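Polysaccharide Lyase Family 6 (Bacteroides cellulosilyticus, PDB 6QPS) is a mannuronic acid-specific alginate lyase that binds calcium and probably cleaves its polysaccharide by beta-elimination. Local coordinates at residues A[60-65]-A[90-95]; A[305-310]-A[353-358]; A[348-353]-A[374-379]. All coordinates share one frame; numbering follows the deposited sequence.

Contact 1: A[60-65]-A[90-95]; sequences KEINFT and LRLKIY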
loop_
_atom_site.group_PDB
_atom_site.type_symbol
_atom_site.label_atom_id
_atom_site.label_comp_id
_atom_site.label_asym_id
_atom_site.label_seq_id
_atom_site.Cartn_x
_atom_site.Cartn_y
_atom_site.Cartn_z
ATOM N N LYS A 60 -8.883 -26.031 3.685
ATOM C CA LYS A 60 -9.837 -25.606 4.719
ATOM C C LYS A 60 -9.059 -25.025 5.905
ATOM O O LYS A 60 -8.126 -24.237 5.696
ATOM C CB LYS A 60 -10.802 -26.740 5.047
ATOM C CG LYS A 60 -11.710 -27.137 3.875
ATOM C CD LYS A 60 -12.528 -28.387 4.181
ATOM C CE LYS A 60 -11.640 -29.627 4.235
ATOM N NZ LYS A 60 -11.734 -30.350 5.541
ATOM N N GLU A 61 -9.428 -25.360 7.141
ATOM C CA GLU A 61 -8.776 -24.777 8.305
ATOM C C GLU A 61 -7.406 -25.422 8.459
ATOM O O GLU A 61 -7.306 -26.641 8.673
ATOM C CB GLU A 61 -9.627 -24.986 9.554
ATOM C CG GLU A 61 -10.932 -24.192 9.554
ATOM C CD GLU A 61 -11.568 -24.110 10.926
ATOM O OE1 GLU A 61 -12.523 -23.323 11.091
ATOM O OE2 GLU A 61 -11.118 -24.837 11.838
ATOM N N ILE A 62 -6.356 -24.613 8.346
ATOM C CA ILE A 62 -4.980 -25.093 8.445
ATOM C C ILE A 62 -4.168 -24.096 9.261
ATOM O O ILE A 62 -4.286 -22.878 9.080
ATOM C CB ILE A 62 -4.365 -25.352 7.053
ATOM C CG1 ILE A 62 -2.888 -25.741 7.153
ATOM C CG2 ILE A 62 -4.536 -24.125 6.147
ATOM C CD1 ILE A 62 -2.276 -26.191 5.816
ATOM N N ASN A 63 -3.380 -24.618 10.193
ATOM C CA ASN A 63 -2.511 -23.820 11.047
ATOM C C ASN A 63 -1.061 -24.136 10.722
ATOM O O ASN A 63 -0.709 -25.293 10.486
ATOM C CB ASN A 63 -2.779 -24.137 12.527
ATOM C CG ASN A 63 -4.201 -23.827 12.949
ATOM O OD1 ASN A 63 -4.743 -22.770 12.611
ATOM N ND2 ASN A 63 -4.811 -24.740 13.708
ATOM N N PHE A 64 -0.218 -23.107 10.750
ATOM C CA PHE A 64 1.234 -23.238 10.622
ATOM C C PHE A 64 1.809 -22.615 11.879
ATOM O O PHE A 64 1.745 -21.392 12.053
ATOM C CB PHE A 64 1.722 -22.516 9.369
ATOM C CG PHE A 64 3.211 -22.638 9.096
ATOM C CD1 PHE A 64 4.003 -23.607 9.708
ATOM C CD2 PHE A 64 3.812 -21.761 8.204
ATOM C CE1 PHE A 64 5.374 -23.687 9.433
ATOM C CE2 PHE A 64 5.169 -21.842 7.918
ATOM C CZ PHE A 64 5.944 -22.821 8.519
ATOM N N THR A 65 2.330 -23.450 12.770
ATOM C CA THR A 65 2.865 -22.962 14.030
ATOM C C THR A 65 4.143 -23.695 14.393
ATOM O O THR A 65 4.396 -24.816 13.958
ATOM C CB THR A 65 1.827 -23.059 15.171
ATOM O OG1 THR A 65 2.304 -22.368 16.330
ATOM C CG2 THR A 65 1.515 -24.499 15.539
ATOM N N LEU A 90 -10.031 -22.161 1.999
ATOM C CA LEU A 90 -8.805 -21.989 2.766
ATOM C C LEU A 90 -8.995 -21.032 3.935
ATOM O O LEU A 90 -9.547 -19.940 3.772
ATOM C CB LEU A 90 -7.712 -21.447 1.835
ATOM C CG LEU A 90 -6.339 -21.161 2.424
ATOM C CD1 LEU A 90 -5.726 -22.426 3.037
ATOM C CD2 LEU A 90 -5.376 -20.541 1.398
ATOM N N ARG A 91 -8.493 -21.425 5.114
ATOM C CA ARG A 91 -8.442 -20.540 6.288
ATOM C C ARG A 91 -7.109 -20.851 6.978
ATOM O O ARG A 91 -7.038 -21.716 7.862
ATOM C CB ARG A 91 -9.642 -20.669 7.231
ATOM C CG ARG A 91 -9.592 -19.595 8.370
ATOM C CD ARG A 91 -10.898 -19.535 9.173
ATOM N NE ARG A 91 -10.798 -18.684 10.362
ATOM C CZ ARG A 91 -11.342 -18.980 11.539
ATOM N NH1 ARG A 91 -12.026 -20.106 11.682
ATOM N NH2 ARG A 91 -11.202 -18.152 12.579
ATOM N N LEU A 92 -6.053 -20.168 6.545
ATOM C CA LEU A 92 -4.698 -20.412 7.017
ATOM C C LEU A 92 -4.354 -19.405 8.102
ATOM O O LEU A 92 -4.503 -18.194 7.896
ATOM C CB LEU A 92 -3.719 -20.296 5.852
ATOM C CG LEU A 92 -2.227 -20.197 6.164
ATOM C CD1 LEU A 92 -1.776 -21.437 6.929
ATOM C CD2 LEU A 92 -1.420 -20.002 4.883
ATOM N N LYS A 93 -3.910 -19.905 9.257
ATOM C CA LYS A 93 -3.470 -19.079 10.372
ATOM C C LYS A 93 -2.018 -19.429 10.658
ATOM O O LYS A 93 -1.678 -20.619 10.746
ATOM C CB LYS A 93 -4.333 -19.340 11.602
ATOM C CG LYS A 93 -5.774 -18.864 11.447
ATOM C CD LYS A 93 -6.585 -19.142 12.701
ATOM C CE LYS A 93 -7.673 -18.090 12.918
ATOM N NZ LYS A 93 -7.087 -16.752 13.270
ATOM N N ILE A 94 -1.184 -18.403 10.814
ATOM C CA ILE A 94 0.261 -18.513 11.026
ATOM C C ILE A 94 0.567 -17.839 12.360
ATOM O O ILE A 94 0.244 -16.661 12.546
ATOM C CB ILE A 94 1.029 -17.815 9.888
ATOM C CG1 ILE A 94 0.679 -18.397 8.509
ATOM C CG2 ILE A 94 2.542 -17.881 10.129
ATOM C CD1 ILE A 94 0.979 -17.441 7.350
ATOM N N TYR A 95 1.190 -18.563 13.288
ATOM C CA TYR A 95 1.453 -17.997 14.605
ATOM C C TYR A 95 2.610 -18.765 15.215
ATOM O O TYR A 95 2.708 -19.979 15.056
ATOM C CB TYR A 95 0.202 -18.018 15.510
ATOM C CG TYR A 95 -0.524 -19.354 15.597
ATOM C CD1 TYR A 95 -1.418 -19.738 14.607
ATOM C CD2 TYR A 95 -0.325 -20.224 16.658
ATOM C CE1 TYR A 95 -2.075 -20.932 14.666
ATOM C CE2 TYR A 95 -0.988 -21.436 16.721
ATOM C CZ TYR A 95 -1.855 -21.790 15.709
ATOM O OH TYR A 95 -2.517 -22.990 15.753
HETATM O O HOH W 1 -13.765 -21.967 9.460
HETATM O O HOH W 2 -6.797 -22.153 10.719
#

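Contact 2: A[305-310]-A[353-358]; sequences NYIKDV and LNSSLE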
loop_
_atom_site.group_PDB
_atom_site.type_symbol
_atom_site.label_atom_id
_atom_site.label_comp_id
_atom_site.label_asym_id
_atom_site.label_seq_id
_atom_site.Cartn_x
_atom_site.Cartn_y
_atom_site.Cartn_z
ATOM N N ASN A 305 9.161 12.875 -4.030
ATOM C CA ASN A 305 8.200 12.111 -4.809
ATOM C C ASN A 305 8.034 12.731 -6.186
ATOM O O ASN A 305 8.148 13.942 -6.355
ATOM C CB ASN A 305 6.863 12.039 -4.074
ATOM C CG ASN A 305 7.011 11.425 -2.681
ATOM O OD1 ASN A 305 7.063 10.214 -2.530
ATOM N ND2 ASN A 305 7.102 12.283 -1.654
ATOM N N TYR A 306 7.781 11.875 -7.179
ATOM C CA TYR A 306 7.693 12.272 -8.587
ATOM C C TYR A 306 6.347 11.784 -9.110
ATOM O O TYR A 306 6.119 10.571 -9.192
ATOM C CB TYR A 306 8.859 11.643 -9.360
ATOM C CG TYR A 306 9.100 12.179 -10.764
ATOM C CD1 TYR A 306 8.259 11.844 -11.817
ATOM C CD2 TYR A 306 10.195 13.006 -11.045
ATOM C CE1 TYR A 306 8.490 12.307 -13.105
ATOM C CE2 TYR A 306 10.435 13.460 -12.327
ATOM C CZ TYR A 306 9.576 13.116 -13.351
ATOM O OH TYR A 306 9.832 13.596 -14.626
ATOM N N ILE A 307 5.455 12.727 -9.432
ATOM C CA ILE A 307 4.063 12.440 -9.806
ATOM C C ILE A 307 3.851 12.935 -11.229
ATOM O O ILE A 307 4.013 14.135 -11.493
ATOM C CB ILE A 307 3.080 13.126 -8.847
ATOM C CG1 ILE A 307 3.292 12.559 -7.451
ATOM C CG2 ILE A 307 1.670 12.904 -9.276
ATOM C CD1 ILE A 307 2.853 13.425 -6.302
ATOM N N LYS A 308 3.535 12.017 -12.143
ATOM C CA LYS A 308 3.417 12.314 -13.570
ATOM C C LYS A 308 2.083 11.868 -14.165
ATOM O O LYS A 308 1.691 10.705 -14.043
ATOM C CB LYS A 308 4.573 11.632 -14.344
ATOM C CG LYS A 308 4.591 11.892 -15.843
ATOM C CD LYS A 308 5.641 11.066 -16.591
ATOM C CE LYS A 308 5.798 11.548 -18.020
ATOM N NZ LYS A 308 6.635 10.605 -18.825
ATOM N N ASP A 309 1.455 12.777 -14.924
ATOM C CA ASP A 309 0.306 12.466 -15.771
ATOM C C ASP A 309 -0.807 11.751 -15.005
ATOM O O ASP A 309 -1.395 10.789 -15.507
ATOM C CB ASP A 309 0.708 11.610 -16.980
ATOM C CG ASP A 309 1.635 12.317 -17.953
ATOM O OD1 ASP A 309 1.688 13.578 -17.986
ATOM O OD2 ASP A 309 2.313 11.588 -18.723
ATOM N N VAL A 310 -1.115 12.212 -13.787
ATOM C CA VAL A 310 -2.274 11.694 -13.053
ATOM C C VAL A 310 -3.430 12.667 -13.241
ATOM O O VAL A 310 -3.224 13.881 -13.284
ATOM C CB VAL A 310 -1.988 11.431 -11.560
ATOM C CG1 VAL A 310 -0.897 10.374 -11.424
ATOM C CG2 VAL A 310 -1.593 12.695 -10.808
ATOM N N LEU A 353 4.297 16.781 -12.461
ATOM C CA LEU A 353 4.414 16.941 -13.905
ATOM C C LEU A 353 3.084 16.591 -14.564
ATOM O O LEU A 353 2.624 15.440 -14.480
ATOM C CB LEU A 353 5.552 16.056 -14.418
ATOM C CG LEU A 353 5.810 16.066 -15.912
ATOM C CD1 LEU A 353 6.138 17.469 -16.437
ATOM C CD2 LEU A 353 6.909 15.094 -16.296
ATOM N N ASN A 354 2.472 17.578 -15.214
ATOM C CA ASN A 354 1.117 17.418 -15.735
ATOM C C ASN A 354 0.211 16.739 -14.695
ATOM O O ASN A 354 -0.582 15.848 -15.017
ATOM C CB ASN A 354 1.126 16.672 -17.061
ATOM C CG ASN A 354 -0.218 16.644 -17.707
ATOM O OD1 ASN A 354 -0.981 17.624 -17.653
ATOM N ND2 ASN A 354 -0.529 15.524 -18.361
ATOM N N SER A 355 0.320 17.205 -13.445
ATOM C CA SER A 355 -0.450 16.709 -12.311
ATOM C C SER A 355 -0.801 17.884 -11.399
ATOM O O SER A 355 0.051 18.721 -11.100
ATOM C CB SER A 355 0.396 15.686 -11.528
ATOM O OG SER A 355 0.777 14.592 -12.365
ATOM N N SER A 356 -2.052 17.927 -10.937
ATOM C CA SER A 356 -2.596 19.131 -10.307
ATOM C C SER A 356 -2.138 19.311 -8.847
ATOM O O SER A 356 -1.725 18.366 -8.149
ATOM C CB SER A 356 -4.121 19.064 -10.292
ATOM O OG SER A 356 -4.498 18.109 -9.302
ATOM N N LEU A 357 -2.278 20.556 -8.371
ATOM C CA LEU A 357 -2.188 20.905 -6.949
ATOM C C LEU A 357 -3.570 21.392 -6.532
ATOM O O LEU A 357 -4.090 22.340 -7.126
ATOM C CB LEU A 357 -1.154 22.010 -6.709
ATOM C CG LEU A 357 0.269 21.677 -7.138
ATOM C CD1 LEU A 357 1.170 22.914 -6.973
ATOM C CD2 LEU A 357 0.850 20.497 -6.405
ATOM N N GLU A 358 -4.154 20.772 -5.501
ATOM C CA GLU A 358 -5.489 21.133 -5.035
ATOM C C GLU A 358 -5.400 21.380 -3.535
ATOM O O GLU A 358 -5.171 20.436 -2.770
ATOM C CB GLU A 358 -6.484 20.013 -5.359
ATOM C CG GLU A 358 -7.886 20.309 -4.925
ATOM C CD GLU A 358 -8.875 19.214 -5.317
ATOM O OE1 GLU A 358 -8.692 18.526 -6.359
ATOM O OE2 GLU A 358 -9.850 19.047 -4.558
HETATM O O HOH W 3 -4.070 16.018 -11.825
#

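Contact 3: A[348-353]-A[374-379]; sequences AYNTFL and AHNLFA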
loop_
_atom_site.group_PDB
_atom_site.type_symbol
_atom_site.label_atom_id
_atom_site.label_comp_id
_atom_site.label_asym_id
_atom_site.label_seq_id
_atom_site.Cartn_x
_atom_site.Cartn_y
_atom_site.Cartn_z
ATOM N N ALA A 348 8.456 18.947 0.317
ATOM C CA ALA A 348 9.704 19.469 -0.209
ATOM C C ALA A 348 10.316 18.598 -1.302
ATOM O O ALA A 348 10.393 17.371 -1.192
ATOM C CB ALA A 348 10.705 19.616 0.938
ATOM N N TYR A 349 10.833 19.257 -2.333
ATOM C CA TYR A 349 11.704 18.606 -3.324
ATOM C C TYR A 349 10.967 17.518 -4.105
ATOM O O TYR A 349 11.563 16.515 -4.488
ATOM C CB TYR A 349 13.048 18.108 -2.722
ATOM C CG TYR A 349 14.038 19.239 -2.471
ATOM C CD1 TYR A 349 14.771 19.770 -3.512
ATOM C CD2 TYR A 349 14.218 19.799 -1.191
ATOM C CE1 TYR A 349 15.641 20.825 -3.325
ATOM C CE2 TYR A 349 15.106 20.874 -0.982
ATOM C CZ TYR A 349 15.814 21.390 -2.066
ATOM O OH TYR A 349 16.691 22.447 -1.968
ATOM N N ASN A 350 9.669 17.700 -4.319
ATOM C CA ASN A 350 8.854 16.808 -5.131
ATOM C C ASN A 350 8.695 17.395 -6.532
ATOM O O ASN A 350 8.990 18.563 -6.778
ATOM C CB ASN A 350 7.460 16.646 -4.508
ATOM C CG ASN A 350 7.517 16.159 -3.063
ATOM O OD1 ASN A 350 7.667 14.977 -2.788
ATOM N ND2 ASN A 350 7.376 17.093 -2.116
ATOM N N THR A 351 8.220 16.563 -7.458
ATOM C CA THR A 351 7.925 16.970 -8.834
ATOM C C THR A 351 6.488 16.608 -9.163
ATOM O O THR A 351 6.070 15.472 -8.920
ATOM C CB THR A 351 8.857 16.263 -9.822
ATOM O OG1 THR A 351 10.213 16.670 -9.595
ATOM C CG2 THR A 351 8.473 16.590 -11.253
ATOM N N PHE A 352 5.733 17.586 -9.690
ATOM C CA PHE A 352 4.356 17.401 -10.136
ATOM C C PHE A 352 4.322 17.792 -11.605
ATOM O O PHE A 352 4.345 18.982 -11.942
ATOM C CB PHE A 352 3.409 18.250 -9.313
ATOM C CG PHE A 352 3.506 17.999 -7.850
ATOM C CD1 PHE A 352 2.743 17.009 -7.254
ATOM C CD2 PHE A 352 4.367 18.739 -7.056
ATOM C CE1 PHE A 352 2.832 16.762 -5.903
ATOM C CE2 PHE A 352 4.440 18.501 -5.683
ATOM C CZ PHE A 352 3.694 17.501 -5.118
ATOM N N LEU A 353 4.297 16.781 -12.461
ATOM C CA LEU A 353 4.414 16.941 -13.905
ATOM C C LEU A 353 3.084 16.591 -14.564
ATOM O O LEU A 353 2.624 15.440 -14.480
ATOM C CB LEU A 353 5.552 16.056 -14.418
ATOM C CG LEU A 353 5.810 16.066 -15.912
ATOM C CD1 LEU A 353 6.138 17.469 -16.437
ATOM C CD2 LEU A 353 6.909 15.094 -16.296
ATOM N N ALA A 374 7.897 23.757 -0.509
ATOM C CA ALA A 374 9.186 24.348 -0.831
ATOM C C ALA A 374 9.965 23.476 -1.809
ATOM O O ALA A 374 10.017 22.253 -1.671
ATOM C CB ALA A 374 10.020 24.555 0.445
ATOM N N HIS A 375 10.617 24.121 -2.770
ATOM C CA HIS A 375 11.577 23.474 -3.671
ATOM C C HIS A 375 10.942 22.391 -4.523
ATOM O O HIS A 375 11.602 21.429 -4.912
ATOM C CB HIS A 375 12.797 22.912 -2.934
ATOM C CG HIS A 375 13.580 23.956 -2.227
ATOM N ND1 HIS A 375 14.293 24.919 -2.900
ATOM C CD2 HIS A 375 13.754 24.204 -0.905
ATOM C CE1 HIS A 375 14.878 25.717 -2.025
ATOM N NE2 HIS A 375 14.555 25.314 -0.807
ATOM N N ASN A 376 9.660 22.542 -4.831
ATOM C CA ASN A 376 8.963 21.614 -5.703
ATOM C C ASN A 376 8.959 22.136 -7.136
ATOM O O ASN A 376 8.903 23.345 -7.381
ATOM C CB ASN A 376 7.515 21.402 -5.249
ATOM C CG ASN A 376 7.428 20.878 -3.829
ATOM O OD1 ASN A 376 7.692 19.719 -3.557
ATOM N ND2 ASN A 376 7.110 21.757 -2.903
ATOM N N LEU A 377 8.984 21.208 -8.085
ATOM C CA LEU A 377 8.803 21.519 -9.501
ATOM C C LEU A 377 7.342 21.261 -9.875
ATOM O O LEU A 377 6.837 20.146 -9.684
ATOM C CB LEU A 377 9.740 20.668 -10.366
ATOM C CG LEU A 377 9.533 20.841 -11.878
ATOM C CD1 LEU A 377 9.814 22.260 -12.349
ATOM C CD2 LEU A 377 10.409 19.844 -12.629
ATOM N N PHE A 378 6.669 22.295 -10.371
ATOM C CA PHE A 378 5.296 22.215 -10.877
ATOM C C PHE A 378 5.413 22.529 -12.359
ATOM O O PHE A 378 5.794 23.637 -12.734
ATOM C CB PHE A 378 4.435 23.245 -10.139
ATOM C CG PHE A 378 2.937 23.212 -10.444
ATOM C CD1 PHE A 378 2.196 22.031 -10.469
ATOM C CD2 PHE A 378 2.276 24.400 -10.637
ATOM C CE1 PHE A 378 0.825 22.055 -10.717
ATOM C CE2 PHE A 378 0.922 24.426 -10.869
ATOM C CZ PHE A 378 0.203 23.241 -10.940
ATOM N N ALA A 379 5.167 21.530 -13.213
ATOM C CA ALA A 379 5.480 21.672 -14.633
ATOM C C ALA A 379 4.465 20.935 -15.490
ATOM O O ALA A 379 3.751 20.045 -15.014
ATOM C CB ALA A 379 6.886 21.139 -14.933
HETATM O O HOH W 4 11.906 19.422 -7.037
#

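Contact 1: A[60-65]-A[90-95]
Adjacent coils of a parallel beta-helix meet here, with residues 60-65 lying beside residues 90-95; the axes of strands 62-65 and 90-95 run 4.8 Å apart and are inclined by 16°. The backbones exchange hydrogen bonds in the staggered parallel pattern: Ile62 N gives to Arg91 O, Lys93 N to Ile62 O, Phe64 N to Lys93 O, and Tyr95 N to Phe64 O. On the inward face, Ile62 CG2 reaches Leu90 CD1 at 3.7 Å and also touches Leu92, while Phe64 packs through its CB on Ile94 CG1. Leu38 of helix 31-40 and Leu101 of strand 99-111 cover Phe64 further. On the outward face, Glu61 and Arg91 run side by side and the same way, and OE1 meets NH1 at 3.3 Å in a salt bridge whose hydrogen bond is weak, the carboxylate and guanidinium planes standing 75° apart. Beyond Arg91, Lys93 turns its NZ to the carbonyls of Gln120 and Gly121. Chi1 of 50° folds the Tyr95 ring back over the neighbouring strand, where Thr65 CB sits 3.9 Å from the ring centroid in a CH-pi contact and Asn63 CG meets the ring edge in its plane. Thr65 OG1 then donates to Tyr95 O at 2.7 Å, a short bond that ties the far ends of the segments together. Apolar side chains stacked inside and a mixed polar surface outside are typical of parallel beta-helix coils.

Contact 2: A[305-310]-A[353-358]
Leu353 lies alongside Lys308, its CD2 4.0 Å from Lys308 CG and 3.7 Å from Tyr306 OH. All three belong to neighbouring coils of the parallel beta-helix, and Glu437 of helix 433-445 covers this face, accepting a hydrogen bond from Tyr306 OH and forming a salt bridge with Lys308 NZ. The backbones are joined by two bonds: Leu353 N gives to Ile307 O at 2.8 Å, and Asp309 N to Leu353 O. Both segments then turn a corner, Asp309 and Asn354 each adopting a left-handed helical backbone. The two corner residues are bonded to each other as well, Asn354 ND2 reaching Asp309 OD1 at 3.0 Å; the oxygen is approached from above the carboxylate plane, which stands 74° to the amide. Just past the corner Ser355 turns its hydroxyl back, with OG beside its own backbone N (chi1 -59°), and donates to Leu353 O, so that this carbonyl is held by two donors. The same OG accepts a long, weak bond from Val310 N, while Val310 CG2 and Ile307 CG2 pack round the hydroxyl. A single water finally bridges the diverging segments, donating to Val310 O at 2.7 Å and accepting from Ser356 N.

Contact 3: A[348-353]-A[374-379]
Asn376 OD1 is gripped twice by Asn350, whose backbone N donates to it at 2.9 Å and whose ND2 donates at 3.0 Å. The side-chain bond lies in the carbonyl plane of Asn376, and the two amides are nearly coplanar, 9° apart, whereas the backbone N-H comes in tilted from that plane. This is one rung of an asparagine ladder, a known device at the turns of parallel beta-helices. Asn376 ND2 donates to Ile347 O, so both ends of the buried amide are engaged and its rotation is fixed. The rungs above and below repeat the pattern: Asn350 OD1 accepts from Asn305 N, and Asn376 N gives to Asn402 OD1.

Just before each asparagine, Tyr349 and His375 take positive phi and psi values, and both segments bend there. The two rings run near parallel but slid apart, with centroids separated by 4.6 Å. What lies over the centre of the tyrosine face is His375 CB, 3.4 Å from its centroid in a CH-pi contact, and Tyr349 OH covers the imidazole. A water donates to both Asn350 O and His375 O.

After the bend regular pairing resumes, Phe352 N giving to Leu377 O at 2.8 Å and Ala379 N to Phe352 O. Inside, Phe352 CB packs on Phe378 CD1 at 4.1 Å, and Trp404 and Phe406 add edge-to-face rings to Phe378. On the other face Thr351 CG2 lies beside Leu377 CD2, and Leu353 CD1 beside Ala379 CB. The pair is flanked by strands 301-308 and 397-405, with the loop residues Met429 and Pro430 over Ala379 and Leu377.

Successive coils of one beta-helix account for all three contacts. From the N terminus, contact 1 comes first, joining residues 60-65 to 90-95 across 24 intervening residues, and it is complete long before the others begin. Contact 2 then pairs 305-310 with 353-358, with 42 residues between its segments. Contact 3 opens inside that span and closes beyond it, at strand 371-379, so the two cross; they share Leu353 and have centres 9 Å apart. Together they link three consecutive coils, and a probable hydrogen bond from Asn354 N to Ala379 O adds to the tie. Contact 1 sits on the opposite side of the chain's centre, its centre 43 Å from that of contact 2.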